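Local structure of allergen Bos d 2 (Bos taurus, 4WFV) at residues G32-C44 with N144-P156. The protein probably carries pheromones as a secreted lipocalin, and is a major allergen of cow dander. Numbering follows the deposited sequence.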
# COMPACT_ATOMS: atom_id res chain seq x y z
N GLY A 32 -8.18 7.77 -10.15
CA GLY A 32 -9.31 6.99 -10.61
C GLY A 32 -9.00 5.53 -10.89
O GLY A 32 -9.89 4.77 -11.25
N GLY A 33 -7.73 5.14 -10.73
CA GLY A 33 -7.34 3.76 -10.96
C GLY A 33 -7.75 2.84 -9.82
O GLY A 33 -7.87 3.27 -8.67
N PRO A 34 -7.96 1.56 -10.12
CA PRO A 34 -8.47 0.63 -9.11
C PRO A 34 -7.54 0.44 -7.90
O PRO A 34 -8.03 0.22 -6.79
CB PRO A 34 -8.62 -0.69 -9.89
CG PRO A 34 -7.69 -0.53 -11.08
CD PRO A 34 -7.75 0.92 -11.42
N LEU A 35 -6.23 0.54 -8.12
CA LEU A 35 -5.27 0.29 -7.04
C LEU A 35 -4.67 1.57 -6.50
O LEU A 35 -3.62 1.54 -5.87
CB LEU A 35 -4.15 -0.65 -7.51
CG LEU A 35 -4.68 -1.92 -8.18
CD1 LEU A 35 -3.53 -2.85 -8.58
CD2 LEU A 35 -5.68 -2.63 -7.26
N ARG A 36 -5.32 2.70 -6.76
CA ARG A 36 -4.98 3.94 -6.07
C ARG A 36 -5.91 4.09 -4.88
O ARG A 36 -7.08 4.43 -5.02
CB ARG A 36 -5.12 5.13 -7.01
CG ARG A 36 -4.44 6.40 -6.50
CD ARG A 36 -4.74 7.55 -7.43
NE ARG A 36 -4.14 8.82 -7.06
CZ ARG A 36 -3.01 9.31 -7.57
NH1 ARG A 36 -2.31 8.61 -8.46
NH2 ARG A 36 -2.57 10.50 -7.20
N ASN A 37 -5.38 3.77 -3.71
CA ASN A 37 -6.21 3.61 -2.52
C ASN A 37 -5.66 4.49 -1.40
O ASN A 37 -4.48 4.40 -1.05
CB ASN A 37 -6.23 2.14 -2.10
CG ASN A 37 -6.57 1.21 -3.26
OD1 ASN A 37 -5.91 0.19 -3.46
ND2 ASN A 37 -7.58 1.58 -4.03
N TYR A 38 -6.53 5.34 -0.86
CA TYR A 38 -6.10 6.32 0.13
C TYR A 38 -6.27 5.76 1.54
O TYR A 38 -7.35 5.86 2.15
CB TYR A 38 -6.86 7.64 -0.06
CG TYR A 38 -6.65 8.25 -1.43
CD1 TYR A 38 -5.49 8.95 -1.74
CD2 TYR A 38 -7.62 8.13 -2.42
CE1 TYR A 38 -5.29 9.52 -3.00
CE2 TYR A 38 -7.44 8.70 -3.69
CZ TYR A 38 -6.27 9.39 -3.96
OH TYR A 38 -6.08 9.95 -5.20
N TYR A 39 -5.18 5.20 2.06
CA TYR A 39 -5.17 4.56 3.37
C TYR A 39 -5.62 5.49 4.47
O TYR A 39 -5.34 6.68 4.44
CB TYR A 39 -3.75 4.10 3.71
CG TYR A 39 -3.36 2.76 3.12
CD1 TYR A 39 -3.09 2.62 1.76
CD2 TYR A 39 -3.26 1.63 3.93
CE1 TYR A 39 -2.74 1.39 1.22
CE2 TYR A 39 -2.90 0.40 3.40
CZ TYR A 39 -2.64 0.29 2.05
OH TYR A 39 -2.29 -0.96 1.54
N ARG A 40 -6.31 4.92 5.45
CA ARG A 40 -6.64 5.64 6.68
C ARG A 40 -6.22 4.87 7.92
O ARG A 40 -5.75 5.46 8.89
CB ARG A 40 -8.14 5.99 6.73
CG ARG A 40 -8.57 7.01 5.68
CD ARG A 40 -8.01 8.39 5.99
NE ARG A 40 -8.48 9.42 5.07
CZ ARG A 40 -7.88 9.76 3.93
NH1 ARG A 40 -6.77 9.14 3.53
NH2 ARG A 40 -8.38 10.75 3.20
N ARG A 41 -6.37 3.54 7.90
CA ARG A 41 -6.09 2.78 9.11
C ARG A 41 -5.81 1.33 8.81
O ARG A 41 -6.43 0.74 7.92
CB ARG A 41 -7.27 2.88 10.07
CG ARG A 41 -7.01 2.27 11.44
CD ARG A 41 -8.21 2.51 12.36
NE ARG A 41 -7.99 1.97 13.70
CZ ARG A 41 -8.91 1.98 14.66
NH1 ARG A 41 -10.11 2.49 14.43
NH2 ARG A 41 -8.63 1.46 15.85
N ILE A 42 -4.87 0.75 9.55
CA ILE A 42 -4.59 -0.68 9.49
C ILE A 42 -4.68 -1.19 10.92
O ILE A 42 -4.17 -0.56 11.84
CB ILE A 42 -3.18 -0.97 8.94
CG1 ILE A 42 -3.01 -0.39 7.53
CG2 ILE A 42 -2.91 -2.47 8.92
CD1 ILE A 42 -1.59 -0.56 6.97
N GLU A 43 -5.35 -2.32 11.10
CA GLU A 43 -5.33 -3.00 12.39
C GLU A 43 -4.96 -4.47 12.20
O GLU A 43 -5.24 -5.06 11.16
CB GLU A 43 -6.68 -2.85 13.09
CG GLU A 43 -7.04 -1.41 13.44
CD GLU A 43 -6.09 -0.78 14.46
OE1 GLU A 43 -5.41 -1.52 15.20
OE2 GLU A 43 -6.02 0.46 14.51
N CYS A 44 -4.32 -5.05 13.21
CA CYS A 44 -4.01 -6.47 13.18
C CYS A 44 -5.13 -7.25 13.85
O CYS A 44 -5.72 -6.79 14.83
CB CYS A 44 -2.67 -6.76 13.88
SG CYS A 44 -1.17 -6.45 12.89
N ASN A 144 7.54 5.40 -12.41
CA ASN A 144 6.09 5.36 -12.28
C ASN A 144 5.56 5.72 -10.89
O ASN A 144 4.40 5.46 -10.58
CB ASN A 144 5.54 3.99 -12.71
CG ASN A 144 5.58 3.80 -14.22
OD1 ASN A 144 5.86 4.73 -14.97
ND2 ASN A 144 5.29 2.58 -14.67
N ILE A 145 6.40 6.34 -10.07
CA ILE A 145 5.92 6.78 -8.77
C ILE A 145 4.87 7.88 -8.93
O ILE A 145 5.02 8.79 -9.76
CB ILE A 145 7.07 7.32 -7.88
CG1 ILE A 145 7.97 6.18 -7.41
CG2 ILE A 145 6.50 8.06 -6.68
CD1 ILE A 145 9.24 6.65 -6.69
N GLU A 146 3.79 7.76 -8.15
CA GLU A 146 2.72 8.76 -8.07
C GLU A 146 2.72 9.28 -6.64
O GLU A 146 2.83 8.50 -5.69
CB GLU A 146 1.36 8.10 -8.36
CG GLU A 146 1.15 7.61 -9.80
CD GLU A 146 0.67 8.71 -10.73
OE1 GLU A 146 -0.27 9.44 -10.36
OE2 GLU A 146 1.21 8.84 -11.85
N ASN A 147 2.61 10.60 -6.46
CA ASN A 147 2.39 11.14 -5.13
C ASN A 147 0.89 11.18 -4.87
O ASN A 147 0.16 11.97 -5.47
CB ASN A 147 3.01 12.53 -4.96
CG ASN A 147 2.82 13.07 -3.55
OD1 ASN A 147 1.72 13.04 -3.00
ND2 ASN A 147 3.90 13.55 -2.95
N LEU A 148 0.43 10.27 -4.03
CA LEU A 148 -0.99 10.15 -3.75
C LEU A 148 -1.51 11.15 -2.73
O LEU A 148 -2.66 11.58 -2.83
CB LEU A 148 -1.31 8.73 -3.26
CG LEU A 148 -1.72 7.74 -4.35
CD1 LEU A 148 -0.65 7.63 -5.44
CD2 LEU A 148 -2.00 6.37 -3.74
N ILE A 149 -0.71 11.53 -1.75
CA ILE A 149 -1.24 12.44 -0.75
C ILE A 149 -1.63 13.78 -1.37
O ILE A 149 -2.59 14.42 -0.93
CB ILE A 149 -0.33 12.57 0.49
CG1 ILE A 149 -1.05 13.42 1.54
CG2 ILE A 149 1.02 13.18 0.13
CD1 ILE A 149 -0.47 13.31 2.92
N LYS A 150 -0.93 14.20 -2.42
CA LYS A 150 -1.24 15.47 -3.06
C LYS A 150 -2.58 15.47 -3.81
O LYS A 150 -3.07 16.53 -4.21
CB LYS A 150 -0.11 15.91 -4.00
CG LYS A 150 1.15 16.34 -3.25
CD LYS A 150 2.31 16.62 -4.19
CE LYS A 150 3.57 16.97 -3.40
NZ LYS A 150 3.43 18.28 -2.72
N THR A 151 -3.18 14.30 -3.99
CA THR A 151 -4.54 14.26 -4.55
C THR A 151 -5.55 13.66 -3.57
O THR A 151 -6.69 13.37 -3.94
CB THR A 151 -4.59 13.46 -5.89
OG1 THR A 151 -4.34 12.07 -5.64
CG2 THR A 151 -3.55 14.00 -6.89
N ASP A 152 -5.13 13.49 -2.31
CA ASP A 152 -6.00 12.90 -1.31
C ASP A 152 -6.86 13.96 -0.63
O ASP A 152 -6.53 14.47 0.44
CB ASP A 152 -5.19 12.14 -0.26
CG ASP A 152 -6.06 11.32 0.68
OD1 ASP A 152 -7.30 11.51 0.66
OD2 ASP A 152 -5.50 10.51 1.44
N ASN A 153 -7.97 14.27 -1.29
CA ASN A 153 -8.92 15.24 -0.80
C ASN A 153 -10.12 14.54 -0.20
O ASN A 153 -11.19 15.13 -0.08
CB ASN A 153 -9.34 16.21 -1.92
CG ASN A 153 -10.04 15.52 -3.07
OD1 ASN A 153 -10.03 14.30 -3.19
ND2 ASN A 153 -10.67 16.31 -3.93
N CYS A 154 -9.94 13.28 0.18
CA CYS A 154 -10.99 12.58 0.92
C CYS A 154 -10.94 12.94 2.40
O CYS A 154 -9.93 13.42 2.89
CB CYS A 154 -10.86 11.07 0.73
SG CYS A 154 -11.01 10.54 -1.02
N PRO A 155 -12.05 12.71 3.12
CA PRO A 155 -12.08 13.11 4.53
C PRO A 155 -10.94 12.48 5.31
O PRO A 155 -10.59 11.32 5.07
CB PRO A 155 -13.45 12.59 5.00
CG PRO A 155 -14.28 12.59 3.76
CD PRO A 155 -13.34 12.15 2.68
N PRO A 156 -10.34 13.23 6.25
CA PRO A 156 -9.20 12.70 7.01
C PRO A 156 -9.63 11.61 7.99
O PRO A 156 -10.81 11.46 8.31
CB PRO A 156 -8.68 13.94 7.75
CG PRO A 156 -9.89 14.81 7.90
CD PRO A 156 -10.68 14.61 6.65
OXT PRO A 156 -8.80 10.84 8.49
O HOH W 1 -0.66 11.81 -8.99
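Thr151 OG1 is held by two groups of 32-44. Arg36 NH2 donates to it over 2.8 Å, nearly straight (165°), and Tyr38 OH shares a 2.8 Å hydrogen bond with Thr151 OG1. The Arg36 chain runs extended from CG to NE, with CG anti to the backbone N (chi1 -165°), carrying the guanidinium across to 144-156. NE donates to Tyr38 OH of its own segment, in the guanidinium plane. NH1 meets Glu146 OE1 at 2.9 Å on the anti side of the carboxylate, whose plane is turned 68° from the guanidinium. A water links Arg36 NH2 to Glu146 OE1. Leu148 CD1 sits over the centre of one guanidinium face, 3.5 Å above the plane, and Ile29 O takes another bond from NH1.

A second arginine, Arg40, grips Asp152 end-on, with NH1 2.8 Å from OD2 and NH2 2.9 Å from OD1; the two planes are nearly coplanar. Its NE and NH2 both donate to Pro155 O, with NE at 2.8 Å in the carbonyl plane. Asp152 OD1 also accepts from Cys154 N, closing an Asx turn. Between the two arginines, Tyr38 CD1 packs 3.4 Å from Asp152 CG. Cys154, disulfide-bonded to Cys63, places its sulfur obliquely to the Tyr38 ring.

The contact ties strand 38-45 of the lipocalin barrel and the turn before it to strand 146-147 and the C-terminal tail. With bonds to Asp152, Pro155 and Tyr39 O, the Arg40 guanidinium has little freedom to rotate. Asp152, and at longer range the Pro156 carboxylate, balance its positive charge, which probably favours the ionised form of Asp152.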